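Local structure of periplasmic binding protein (Pseudomonas aeruginosa, 2R79) at residues A177-E180 and G181-I185; G164-V167 and L168-G172; L101-L104 and G105-G109; A129-I132 and A133-K137; W15-L19 and G20-K24. The protein binds heme in the bacterial periplasm, probably to hand it to an inner-membrane ABC transporter for uptake. All coordinates share one frame; numbering follows the deposited sequence.

Contact 1 (A177-E180 and G181-I185); sequences ATHE and GYKPI. With HEM (protoporphyrin IX containing Fe), chain D; SO4 (sulfate ion), chain B.
The imidazole of His179 carries most of this turn, meeting Gly181, Lys183 and Ile185 in succession. Its CG stands between the backbone N and the carbonyl carbon (chi1 62°), which folds the ring back over the following residues. CD2 comes edge-on, near the ring plane, to Gly181 O at 3.2 Å. CE1 rests 3.4 Å from Ile185 CD1, the tip of a side chain arriving from the opposite direction, while the aliphatic start of Lys183 slides past, its CB 3.9 Å from His179 CD2. The ring's NE2 is hydrogen-bonded to Val157 O. Next comes Glu180, whose backbone N donates to O3 of a sulfate at 3.1 Å; the Lys183 ammonium, NZ, binds O4 of the same anion at 3.1 Å. Glu180 O lies 3.7 Å from Lys183 CG, and the carboxylate turns away to Asn161 through OE2. Beyond Gly181, which has positive phi, Tyr182 faces the other way and receives the heme vinyl carbon CBC over one ring face, 3.4 Å from Tyr182 CE1. The whole turn leads into strand 182-183, which pairs antiparallel with strand 155-158, and Ala177, Tyr182, Pro184 and Ile185 pack on that strand.

Contact 2 (G164-V167 and L168-G172); sequences GDWV and LNRAG. With SO4 (sulfate ion), chain C.
Trp166 and Arg170, one helical turn apart, pack ring face against aliphatic chain. Arg170 CG sits over the centre of the indole six-membered ring, 3.5 Å from its centroid and 5° off the normal, a CH-pi contact. A bend at chi2 then carries the arginine chain along the ring, NE passing 3.7 Å from Trp166 CZ2, with guanidinium and indole planes 37° apart. Both polar ends converge on one sulfate: Trp166 NE1 donates in a fairly straight bond to O4 at 2.8 Å, and Arg170 NH2 reaches O3 at 2.7 Å. Leu94 N is a further donor to this anion. The pair is wedged between helices 111-135 and 248-259, Leu125 touching both side chains, while Leu168 packs on strand 143-150.

The backbone is the last turns of helix 163-170, with regular bonds from Leu168, Asn169 and Arg170 back to Gly164, Asp165 and Trp166. It finishes in a Schellman motif, where Gly172 takes positive phi and its N binds Asn169 O at 3.0 Å.

Packing is looser on the side of Asn169, an exposed residue. Its amide reaches back to the Asp165 carboxylate, ND2 lying 3.0 Å from OD2, with the amide and carboxylate planes almost perpendicular at 86°. Asp165 is itself only partly buried, and its backbone N is bonded to Thr162 OG1.

Contact 3 (L101-L104 and G105-G109); sequences LKKL and GDWLG
Trp107 N donates to Lys103 O at 2.9 Å in an almost linear hydrogen bond, and Gly105 N meets Leu101 O at 2.8 Å; Asp106 N completes the set with a longer bond to Lys102 O. At the end of the helix the pattern frays, for the bond from Leu108 N to Leu104 O is weak. Gly109, with positive phi, closes a Schellman motif and its N binds Asp106 O at 3.1 Å.

A water bridges the turn on the polar flank, donating to Lys102 O at 2.8 Å and to Asp106 OD1 at 3.2 Å. Lys102 folds toward the same carboxylate through a bend at chi2 (65°), yet its NZ remains 4.2 Å from Asp106 OD2, beyond a salt bridge.

On another flank Lys103 and Trp107 lie side by side, pointing the same way. Lys103 CB stands over the indole six-membered ring, 3.8 Å from its centroid and 17° off the normal, in a CH-pi contact, and the extended chain carries CD on over the same face, near CH2 and CZ2. That face also lies over Lys103 O. Arg84 adds a cation-pi interaction with this tryptophan. Leu104 CD2 touches Trp107 CE3 at 4.2 Å.

Helix 94-108 is thus amphipathic here: Leu104, Leu108 and the indole pack on Trp5 of strand 5-7, and Leu101 and Leu104 on Trp15 of helix 10-18, whereas the Lys102 and Asp106 charges, opposite but unbonded, probably attract each other only modestly across the more exposed surface.

Contact 4 (A129-I132 and A133-K137); sequences ADWI and AAAQK
Ile132 and Gln136 make the closest side-chain meeting in this last turn of helix 111-135. Four backbone hydrogen bonds run from residues 133-136 back to 129-132, the shortest being Ala135 N to Trp131 O and Gln136 N to Ile132 O, both 2.9 Å. The Lys137 N bond to Ala134 O, at 3.3 Å, spans three residues instead of four.

Van der Waals contacts follow the same four-residue spacing. The Gln136 chain is extended beyond CG and crosses Ile132 at a slant, bringing the amide NE2 3.7 Å from the methyl CG2. Gln136 CG also lies 3.1 Å from Ile132 O. Above one face of Trp131, toward the rim of the ring, sits Ala135 CB, 4.2 Å from Trp131 CZ3.

Polar side-chain bonds go outside the turn: Trp131 NE1 donates to Lys264 O, and Gln136 NE2 is bonded to Tyr260 OH. Ala135 touches Tyr260 too.

Van der Waals contact within the turn is therefore paired with hydrogen bonds that leave it. The indole face and the Gln136 chain lie against the helix while their N-H groups tie its C-terminal end to the chain around residues 260-266.

Contact 5 (W15-L19 and G20-K24); sequences WVVAL and GGESK
Val16 O and Val17 O receive the two hydrogen bonds that close helix 10-18. Gly21 N reaches back five residues to Val16 O at 2.7 Å, and Gly20 N binds Val17 O at 2.8 Å. In the second bond the donor lies 60° out of the carbonyl plane, off the lone pairs, whereas in the first it is tilted only about half as far. Gly20 takes a positive phi of 93°, which reverses the chain, and Gly21 follows it, lying against the side chain of Val16. Residues 22-24 then continue as a short 3-10 segment, Lys24 N bonding to Gly21 O.

Beyond the turn, Val17 and Glu22 lie side by side and point the same way. Glu22 CG is anti to the backbone N (chi1 -166°), and the extended chain runs along the valine: its CG is 3.9 Å from Val17 CG2, and OE1 lies 3.7 Å from Val17 CG1. Val16 meets the glycine loop instead, CG1 resting 3.4 Å from Gly21 O. Trp15 and Leu19 turn to helices 94-108 and 111-135, while both valines touch Leu25 of strand 25-28. Leu19 O and Glu22 O accept hydrogen bonds from Ser262 and Arg281 of the second subunit.

The whole is a Schellman motif at a helix C-terminus, used here to join helix 10-18 to strand 25-28 in a beta-alpha-beta crossover from strand 5-7, within the N-terminal parallel sheet of this periplasmic binding protein.

Contact 1 supplies Tyr182 to the heme pocket, its side chain about 10 Å from those of the axial ligand Tyr46 and of Arg203. Contact 2 stands just behind: Tyr182 OH lies 3.2 Å from Gly164 N, a probable hydrogen bond. From there the packing passes to contact 4, where Ile132 CD1 approaches Arg170 O at 3.2 Å. Contacts 3 and 5 form a second cluster, with centres about 10 Å apart and Leu101 CD2 at 3.6 Å from Trp15 CD2. This pair is remote from contact 1, whose centre is about 34 Å from each of theirs. Helix 111-135 holds contact 4 and also packs against residues of contacts 2, 3 and 5.

Contact 1 (A177-E180 and G181-I185)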
# COMPACT_ATOMS: atom_id res chain seq x y z
N ALA A 177 3.61 -6.51 39.63
CA ALA A 177 3.71 -5.28 40.41
C ALA A 177 2.75 -5.35 41.59
O ALA A 177 1.60 -5.72 41.41
CB ALA A 177 3.37 -4.08 39.53
N THR A 178 3.22 -4.99 42.78
CA THR A 178 2.37 -5.05 43.95
C THR A 178 1.94 -3.68 44.45
O THR A 178 1.13 -3.59 45.37
CB THR A 178 3.05 -5.82 45.12
OG1 THR A 178 4.24 -5.13 45.55
CG2 THR A 178 3.42 -7.23 44.66
N HIS A 179 2.46 -2.62 43.86
CA HIS A 179 2.07 -1.28 44.27
C HIS A 179 0.66 -0.94 43.76
O HIS A 179 0.06 -1.70 43.00
CB HIS A 179 3.04 -0.23 43.75
CG HIS A 179 3.11 -0.16 42.25
ND1 HIS A 179 3.96 -0.95 41.51
CD2 HIS A 179 2.42 0.59 41.36
CE1 HIS A 179 3.80 -0.69 40.23
NE2 HIS A 179 2.87 0.24 40.11
N GLU A 180 0.18 0.22 44.17
CA GLU A 180 -1.14 0.73 43.80
C GLU A 180 -1.00 1.82 42.74
O GLU A 180 -0.12 2.67 42.85
CB GLU A 180 -1.81 1.32 45.04
CG GLU A 180 -3.28 0.99 45.19
CD GLU A 180 -3.51 -0.50 45.37
OE1 GLU A 180 -2.83 -1.12 46.23
OE2 GLU A 180 -4.37 -1.05 44.66
N GLY A 181 -1.86 1.78 41.72
CA GLY A 181 -1.84 2.78 40.67
C GLY A 181 -0.68 2.69 39.69
O GLY A 181 0.00 1.67 39.61
N TYR A 182 -0.47 3.76 38.93
CA TYR A 182 0.62 3.81 37.97
C TYR A 182 1.77 4.55 38.64
O TYR A 182 1.63 5.70 39.04
CB TYR A 182 0.22 4.57 36.70
CG TYR A 182 -0.74 3.83 35.81
CD1 TYR A 182 -2.11 4.08 35.85
CD2 TYR A 182 -0.27 2.87 34.91
CE1 TYR A 182 -3.00 3.38 35.02
CE2 TYR A 182 -1.15 2.16 34.08
CZ TYR A 182 -2.51 2.43 34.14
OH TYR A 182 -3.36 1.71 33.33
N LYS A 183 2.91 3.88 38.76
CA LYS A 183 4.05 4.51 39.40
C LYS A 183 5.36 4.19 38.72
O LYS A 183 5.51 3.14 38.10
CB LYS A 183 4.12 4.10 40.87
CG LYS A 183 2.91 4.54 41.68
CD LYS A 183 3.31 4.95 43.08
CE LYS A 183 2.19 5.68 43.80
NZ LYS A 183 2.66 6.26 45.09
N PRO A 184 6.34 5.12 38.80
CA PRO A 184 7.64 4.88 38.17
C PRO A 184 8.43 3.92 39.05
O PRO A 184 8.34 3.98 40.27
CB PRO A 184 8.25 6.28 38.12
CG PRO A 184 7.71 6.91 39.35
CD PRO A 184 6.26 6.49 39.34
N ILE A 185 9.18 3.03 38.43
CA ILE A 185 9.99 2.08 39.18
C ILE A 185 11.33 1.95 38.46
O ILE A 185 11.39 2.00 37.24
CB ILE A 185 9.32 0.70 39.25
CG1 ILE A 185 7.94 0.83 39.90
CG2 ILE A 185 10.17 -0.25 40.06
CD1 ILE A 185 7.21 -0.48 40.01
CHA HEM D . 0.41 13.60 30.25
CHB HEM D . -1.01 12.38 25.70
CHC HEM D . -2.33 7.99 27.32
CHD HEM D . -1.01 9.21 31.85
C1A HEM D . 0.14 13.67 28.85
C2A HEM D . 0.46 14.78 27.97
C3A HEM D . 0.03 14.44 26.71
C4A HEM D . -0.52 13.10 26.80
CMA HEM D . 0.06 15.30 25.45
CAA HEM D . 1.16 16.10 28.30
CBA HEM D . 2.68 16.02 28.23
CGA HEM D . 3.28 15.19 29.35
O1A HEM D . 3.20 15.62 30.53
O2A HEM D . 3.83 14.11 29.06
C1B HEM D . -1.58 11.10 25.75
C2B HEM D . -2.07 10.35 24.60
C3B HEM D . -2.43 9.11 25.05
C4B HEM D . -2.18 9.11 26.48
CMB HEM D . -2.23 10.88 23.17
CAB HEM D . -2.99 8.05 24.32
CBB HEM D . -2.55 7.65 23.10
C1C HEM D . -2.09 7.95 28.70
C2C HEM D . -2.23 6.77 29.52
C3C HEM D . -1.81 7.08 30.77
C4C HEM D . -1.50 8.50 30.75
CMC HEM D . -2.76 5.42 29.08
CAC HEM D . -1.53 6.15 31.78
CBC HEM D . -2.35 5.92 32.84
C1D HEM D . -0.55 10.52 31.81
C2D HEM D . 0.03 11.19 32.95
C3D HEM D . 0.40 12.42 32.54
C4D HEM D . 0.11 12.51 31.10
CMD HEM D . 0.19 10.63 34.36
CAD HEM D . 0.89 13.49 33.51
CBD HEM D . -0.02 14.70 33.71
CGD HEM D . -1.36 14.37 34.38
O1D HEM D . -2.15 15.31 34.60
O2D HEM D . -1.62 13.18 34.67
NA HEM D . -0.49 12.65 28.12
NB HEM D . -1.70 10.35 26.92
NC HEM D . -1.66 9.03 29.46
ND HEM D . -0.51 11.34 30.67
FE HEM D . -1.25 10.92 28.83
S SO4 B . 2.30 2.47 46.72
O1 SO4 B . 3.41 1.48 46.57
O2 SO4 B . 2.21 3.55 47.75
O3 SO4 B . 1.54 2.65 45.43
O4 SO4 B . 3.26 3.45 46.12

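Contact 2 (G164-V167 and L168-G172)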
# COMPACT_ATOMS: atom_id res chain seq x y z
N GLY A 164 -4.60 -1.21 33.37
CA GLY A 164 -3.56 -2.13 32.95
C GLY A 164 -3.61 -3.43 33.73
O GLY A 164 -3.46 -4.52 33.16
N ASP A 165 -3.81 -3.33 35.04
CA ASP A 165 -3.89 -4.51 35.91
C ASP A 165 -5.12 -5.35 35.55
O ASP A 165 -5.06 -6.57 35.50
CB ASP A 165 -3.98 -4.08 37.38
CG ASP A 165 -4.14 -5.27 38.32
OD1 ASP A 165 -3.19 -6.08 38.42
OD2 ASP A 165 -5.21 -5.40 38.96
N TRP A 166 -6.24 -4.67 35.31
CA TRP A 166 -7.49 -5.33 34.95
C TRP A 166 -7.26 -6.12 33.66
O TRP A 166 -7.67 -7.28 33.55
CB TRP A 166 -8.57 -4.28 34.72
CG TRP A 166 -9.93 -4.84 34.52
CD1 TRP A 166 -10.89 -5.03 35.48
CD2 TRP A 166 -10.52 -5.24 33.28
NE1 TRP A 166 -12.04 -5.51 34.91
CE2 TRP A 166 -11.85 -5.65 33.56
CE3 TRP A 166 -10.06 -5.28 31.95
CZ2 TRP A 166 -12.72 -6.09 32.56
CZ3 TRP A 166 -10.93 -5.73 30.96
CH2 TRP A 166 -12.25 -6.13 31.27
N VAL A 167 -6.60 -5.50 32.70
CA VAL A 167 -6.32 -6.15 31.43
C VAL A 167 -5.40 -7.36 31.58
O VAL A 167 -5.60 -8.39 30.93
CB VAL A 167 -5.73 -5.15 30.41
CG1 VAL A 167 -5.11 -5.90 29.23
CG2 VAL A 167 -6.82 -4.23 29.90
N LEU A 168 -4.39 -7.25 32.43
CA LEU A 168 -3.48 -8.38 32.62
C LEU A 168 -4.21 -9.54 33.28
O LEU A 168 -4.06 -10.69 32.87
CB LEU A 168 -2.27 -7.96 33.47
CG LEU A 168 -1.24 -7.00 32.85
CD1 LEU A 168 -0.11 -6.72 33.85
CD2 LEU A 168 -0.67 -7.62 31.58
N ASN A 169 -5.00 -9.24 34.30
CA ASN A 169 -5.74 -10.28 34.99
C ASN A 169 -6.76 -10.95 34.09
O ASN A 169 -6.82 -12.18 34.02
CB ASN A 169 -6.43 -9.73 36.24
CG ASN A 169 -5.45 -9.40 37.35
OD1 ASN A 169 -4.62 -10.24 37.73
ND2 ASN A 169 -5.53 -8.18 37.89
N ARG A 170 -7.55 -10.15 33.39
CA ARG A 170 -8.57 -10.69 32.51
C ARG A 170 -7.99 -11.49 31.36
O ARG A 170 -8.68 -12.31 30.77
CB ARG A 170 -9.45 -9.57 31.98
CG ARG A 170 -10.34 -8.95 33.05
CD ARG A 170 -11.49 -9.87 33.38
NE ARG A 170 -12.38 -9.28 34.37
CZ ARG A 170 -13.61 -9.73 34.61
NH1 ARG A 170 -14.09 -10.76 33.91
NH2 ARG A 170 -14.37 -9.15 35.53
N ALA A 171 -6.72 -11.25 31.03
CA ALA A 171 -6.09 -11.99 29.94
C ALA A 171 -5.38 -13.25 30.43
O ALA A 171 -4.71 -13.94 29.66
CB ALA A 171 -5.11 -11.09 29.17
N GLY A 172 -5.50 -13.55 31.72
CA GLY A 172 -4.88 -14.74 32.27
C GLY A 172 -3.47 -14.63 32.82
O GLY A 172 -2.83 -15.64 33.07
S SO4 C . -14.13 -6.37 38.03
O1 SO4 C . -15.38 -6.10 38.82
O2 SO4 C . -12.91 -5.82 38.71
O3 SO4 C . -14.04 -7.85 37.88
O4 SO4 C . -14.22 -5.79 36.65

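Contact 3 (L101-L104 and G105-G109)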
# COMPACT_ATOMS: atom_id res chain seq x y z
N LEU A 101 -22.59 2.90 31.11
CA LEU A 101 -23.50 2.53 30.04
C LEU A 101 -24.93 2.94 30.36
O LEU A 101 -25.67 3.38 29.48
CB LEU A 101 -23.43 1.03 29.77
CG LEU A 101 -22.13 0.51 29.17
CD1 LEU A 101 -22.26 -0.97 28.90
CD2 LEU A 101 -21.81 1.25 27.89
N LYS A 102 -25.31 2.79 31.62
CA LYS A 102 -26.65 3.16 32.07
C LYS A 102 -26.91 4.62 31.75
O LYS A 102 -27.94 4.97 31.17
CB LYS A 102 -26.77 2.92 33.58
CG LYS A 102 -28.06 3.45 34.20
CD LYS A 102 -29.28 2.72 33.68
CE LYS A 102 -30.56 3.24 34.33
NZ LYS A 102 -31.77 2.55 33.82
N LYS A 103 -25.98 5.49 32.13
CA LYS A 103 -26.12 6.91 31.88
C LYS A 103 -26.10 7.26 30.39
O LYS A 103 -26.99 7.95 29.90
CB LYS A 103 -25.02 7.69 32.59
CG LYS A 103 -25.03 7.53 34.10
CD LYS A 103 -23.96 8.37 34.76
CE LYS A 103 -23.99 8.18 36.27
NZ LYS A 103 -23.03 9.09 36.96
N LEU A 104 -25.09 6.78 29.67
CA LEU A 104 -24.98 7.05 28.24
C LEU A 104 -26.25 6.62 27.54
O LEU A 104 -26.77 7.33 26.68
CB LEU A 104 -23.79 6.31 27.64
CG LEU A 104 -22.40 6.76 28.11
CD1 LEU A 104 -21.34 5.94 27.39
CD2 LEU A 104 -22.22 8.24 27.83
N GLY A 105 -26.76 5.45 27.91
CA GLY A 105 -27.98 4.96 27.30
C GLY A 105 -29.12 5.94 27.49
O GLY A 105 -29.85 6.25 26.55
N ASP A 106 -29.26 6.46 28.71
CA ASP A 106 -30.33 7.40 29.01
C ASP A 106 -30.19 8.73 28.28
O ASP A 106 -31.16 9.20 27.67
CB ASP A 106 -30.43 7.66 30.52
CG ASP A 106 -30.98 6.45 31.28
OD1 ASP A 106 -31.67 5.61 30.66
OD2 ASP A 106 -30.73 6.36 32.50
N TRP A 107 -29.02 9.35 28.33
CA TRP A 107 -28.83 10.63 27.65
C TRP A 107 -28.92 10.49 26.13
O TRP A 107 -29.11 11.48 25.43
CB TRP A 107 -27.49 11.27 28.03
CG TRP A 107 -27.26 11.42 29.50
CD1 TRP A 107 -28.20 11.70 30.46
CD2 TRP A 107 -26.01 11.30 30.19
NE1 TRP A 107 -27.61 11.76 31.70
CE2 TRP A 107 -26.27 11.52 31.56
CE3 TRP A 107 -24.69 11.03 29.78
CZ2 TRP A 107 -25.25 11.47 32.53
CZ3 TRP A 107 -23.68 10.99 30.75
CH2 TRP A 107 -23.97 11.21 32.11
N LEU A 108 -28.77 9.27 25.64
CA LEU A 108 -28.81 9.01 24.20
C LEU A 108 -30.20 8.53 23.76
O LEU A 108 -30.51 8.52 22.57
CB LEU A 108 -27.77 7.94 23.86
CG LEU A 108 -26.61 8.17 22.87
CD1 LEU A 108 -26.24 9.64 22.74
CD2 LEU A 108 -25.42 7.35 23.36
N GLY A 109 -31.01 8.13 24.73
CA GLY A 109 -32.35 7.66 24.43
C GLY A 109 -32.44 6.23 23.95
O GLY A 109 -33.38 5.87 23.25
O HOH W 1 -29.68 3.17 30.00

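Contact 4 (A129-I132 and A133-K137)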
# COMPACT_ATOMS: atom_id res chain seq x y z
N ALA A 129 -12.81 -15.99 30.19
CA ALA A 129 -12.43 -16.65 31.44
C ALA A 129 -12.46 -18.17 31.32
O ALA A 129 -11.63 -18.86 31.90
CB ALA A 129 -13.34 -16.20 32.58
N ASP A 130 -13.44 -18.70 30.60
CA ASP A 130 -13.55 -20.14 30.41
C ASP A 130 -12.40 -20.65 29.54
O ASP A 130 -11.88 -21.74 29.77
CB ASP A 130 -14.89 -20.49 29.76
CG ASP A 130 -16.04 -20.49 30.75
OD1 ASP A 130 -15.83 -20.14 31.93
OD2 ASP A 130 -17.16 -20.86 30.34
N TRP A 131 -12.02 -19.87 28.53
CA TRP A 131 -10.93 -20.25 27.64
C TRP A 131 -9.64 -20.30 28.46
O TRP A 131 -8.82 -21.21 28.30
CB TRP A 131 -10.80 -19.21 26.52
CG TRP A 131 -9.71 -19.48 25.54
CD1 TRP A 131 -9.82 -20.15 24.36
CD2 TRP A 131 -8.35 -19.05 25.64
NE1 TRP A 131 -8.61 -20.16 23.71
CE2 TRP A 131 -7.69 -19.50 24.48
CE3 TRP A 131 -7.62 -18.34 26.60
CZ2 TRP A 131 -6.33 -19.26 24.24
CZ3 TRP A 131 -6.26 -18.09 26.36
CH2 TRP A 131 -5.64 -18.55 25.20
N ILE A 132 -9.47 -19.33 29.33
CA ILE A 132 -8.28 -19.28 30.18
C ILE A 132 -8.23 -20.48 31.12
O ILE A 132 -7.18 -21.10 31.29
CB ILE A 132 -8.24 -17.96 31.00
CG1 ILE A 132 -7.98 -16.78 30.06
CG2 ILE A 132 -7.15 -18.04 32.06
CD1 ILE A 132 -8.08 -15.43 30.70
N ALA A 133 -9.36 -20.81 31.74
CA ALA A 133 -9.42 -21.95 32.65
C ALA A 133 -8.94 -23.21 31.96
O ALA A 133 -8.17 -23.99 32.53
CB ALA A 133 -10.86 -22.14 33.16
N ALA A 134 -9.39 -23.42 30.73
CA ALA A 134 -8.99 -24.59 29.97
C ALA A 134 -7.52 -24.53 29.59
O ALA A 134 -6.83 -25.56 29.58
CB ALA A 134 -9.84 -24.70 28.71
N ALA A 135 -7.03 -23.34 29.28
CA ALA A 135 -5.64 -23.15 28.90
C ALA A 135 -4.68 -23.38 30.05
O ALA A 135 -3.55 -23.81 29.85
CB ALA A 135 -5.44 -21.75 28.33
N GLN A 136 -5.12 -23.09 31.27
CA GLN A 136 -4.27 -23.27 32.44
C GLN A 136 -4.11 -24.72 32.87
O GLN A 136 -3.43 -25.02 33.85
CB GLN A 136 -4.80 -22.43 33.60
CG GLN A 136 -4.80 -20.95 33.30
CD GLN A 136 -5.29 -20.12 34.46
OE1 GLN A 136 -6.19 -20.54 35.19
NE2 GLN A 136 -4.71 -18.93 34.64
N LYS A 137 -4.75 -25.63 32.13
CA LYS A 137 -4.65 -27.04 32.45
C LYS A 137 -3.30 -27.58 31.98
O LYS A 137 -2.77 -28.52 32.56
CB LYS A 137 -5.79 -27.83 31.80
CG LYS A 137 -7.07 -27.83 32.62
CD LYS A 137 -6.84 -28.48 33.97
CE LYS A 137 -8.12 -28.61 34.76
NZ LYS A 137 -7.92 -29.44 35.98

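Contact 5 (W15-L19 and G20-K24)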
# COMPACT_ATOMS: atom_id res chain seq x y z
N TRP A 15 -17.85 4.21 23.25
CA TRP A 15 -19.16 3.77 23.72
C TRP A 15 -20.29 4.56 23.09
O TRP A 15 -21.28 3.98 22.68
CB TRP A 15 -19.23 3.84 25.25
CG TRP A 15 -18.66 2.63 25.90
CD1 TRP A 15 -17.67 2.60 26.84
CD2 TRP A 15 -19.02 1.27 25.65
NE1 TRP A 15 -17.38 1.30 27.18
CE2 TRP A 15 -18.20 0.46 26.47
CE3 TRP A 15 -19.96 0.65 24.81
CZ2 TRP A 15 -18.29 -0.93 26.47
CZ3 TRP A 15 -20.05 -0.74 24.81
CH2 TRP A 15 -19.22 -1.51 25.64
N VAL A 16 -20.13 5.88 23.01
CA VAL A 16 -21.15 6.72 22.40
C VAL A 16 -21.40 6.22 20.98
O VAL A 16 -22.54 6.03 20.56
CB VAL A 16 -20.72 8.20 22.35
CG1 VAL A 16 -21.67 9.00 21.48
CG2 VAL A 16 -20.69 8.79 23.76
N VAL A 17 -20.32 6.00 20.24
CA VAL A 17 -20.45 5.51 18.88
C VAL A 17 -21.10 4.13 18.87
O VAL A 17 -22.03 3.86 18.10
CB VAL A 17 -19.07 5.41 18.19
CG1 VAL A 17 -19.20 4.65 16.88
CG2 VAL A 17 -18.52 6.80 17.91
N ALA A 18 -20.61 3.24 19.74
CA ALA A 18 -21.13 1.88 19.84
C ALA A 18 -22.63 1.85 20.09
O ALA A 18 -23.33 0.99 19.57
CB ALA A 18 -20.41 1.13 20.95
N LEU A 19 -23.13 2.80 20.88
CA LEU A 19 -24.56 2.87 21.20
C LEU A 19 -25.36 3.60 20.12
O LEU A 19 -26.57 3.80 20.26
CB LEU A 19 -24.76 3.56 22.55
CG LEU A 19 -24.09 2.91 23.76
CD1 LEU A 19 -24.30 3.77 25.00
CD2 LEU A 19 -24.66 1.52 23.96
N GLY A 20 -24.67 4.01 19.05
CA GLY A 20 -25.33 4.70 17.96
C GLY A 20 -25.33 6.22 18.02
O GLY A 20 -26.03 6.86 17.24
N GLY A 21 -24.56 6.80 18.93
CA GLY A 21 -24.55 8.25 19.04
C GLY A 21 -23.46 8.98 18.27
O GLY A 21 -23.12 10.11 18.64
N GLU A 22 -22.93 8.38 17.22
CA GLU A 22 -21.86 9.02 16.45
C GLU A 22 -22.24 10.36 15.83
O GLU A 22 -21.44 11.29 15.83
CB GLU A 22 -21.34 8.11 15.34
CG GLU A 22 -20.02 8.60 14.76
CD GLU A 22 -19.47 7.70 13.66
OE1 GLU A 22 -19.74 6.48 13.68
OE2 GLU A 22 -18.74 8.21 12.78
N SER A 23 -23.46 10.47 15.30
CA SER A 23 -23.87 11.71 14.66
C SER A 23 -24.11 12.82 15.67
O SER A 23 -24.29 13.98 15.29
CB SER A 23 -25.13 11.50 13.81
OG SER A 23 -26.26 11.21 14.63
N LYS A 24 -24.10 12.49 16.95
CA LYS A 24 -24.31 13.52 17.96
C LYS A 24 -22.99 14.07 18.50
O LYS A 24 -22.99 15.06 19.22
CB LYS A 24 -25.17 12.98 19.10
CG LYS A 24 -26.61 12.74 18.66
CD LYS A 24 -27.49 12.28 19.81
CE LYS A 24 -28.93 12.17 19.35
NZ LYS A 24 -29.78 11.52 20.38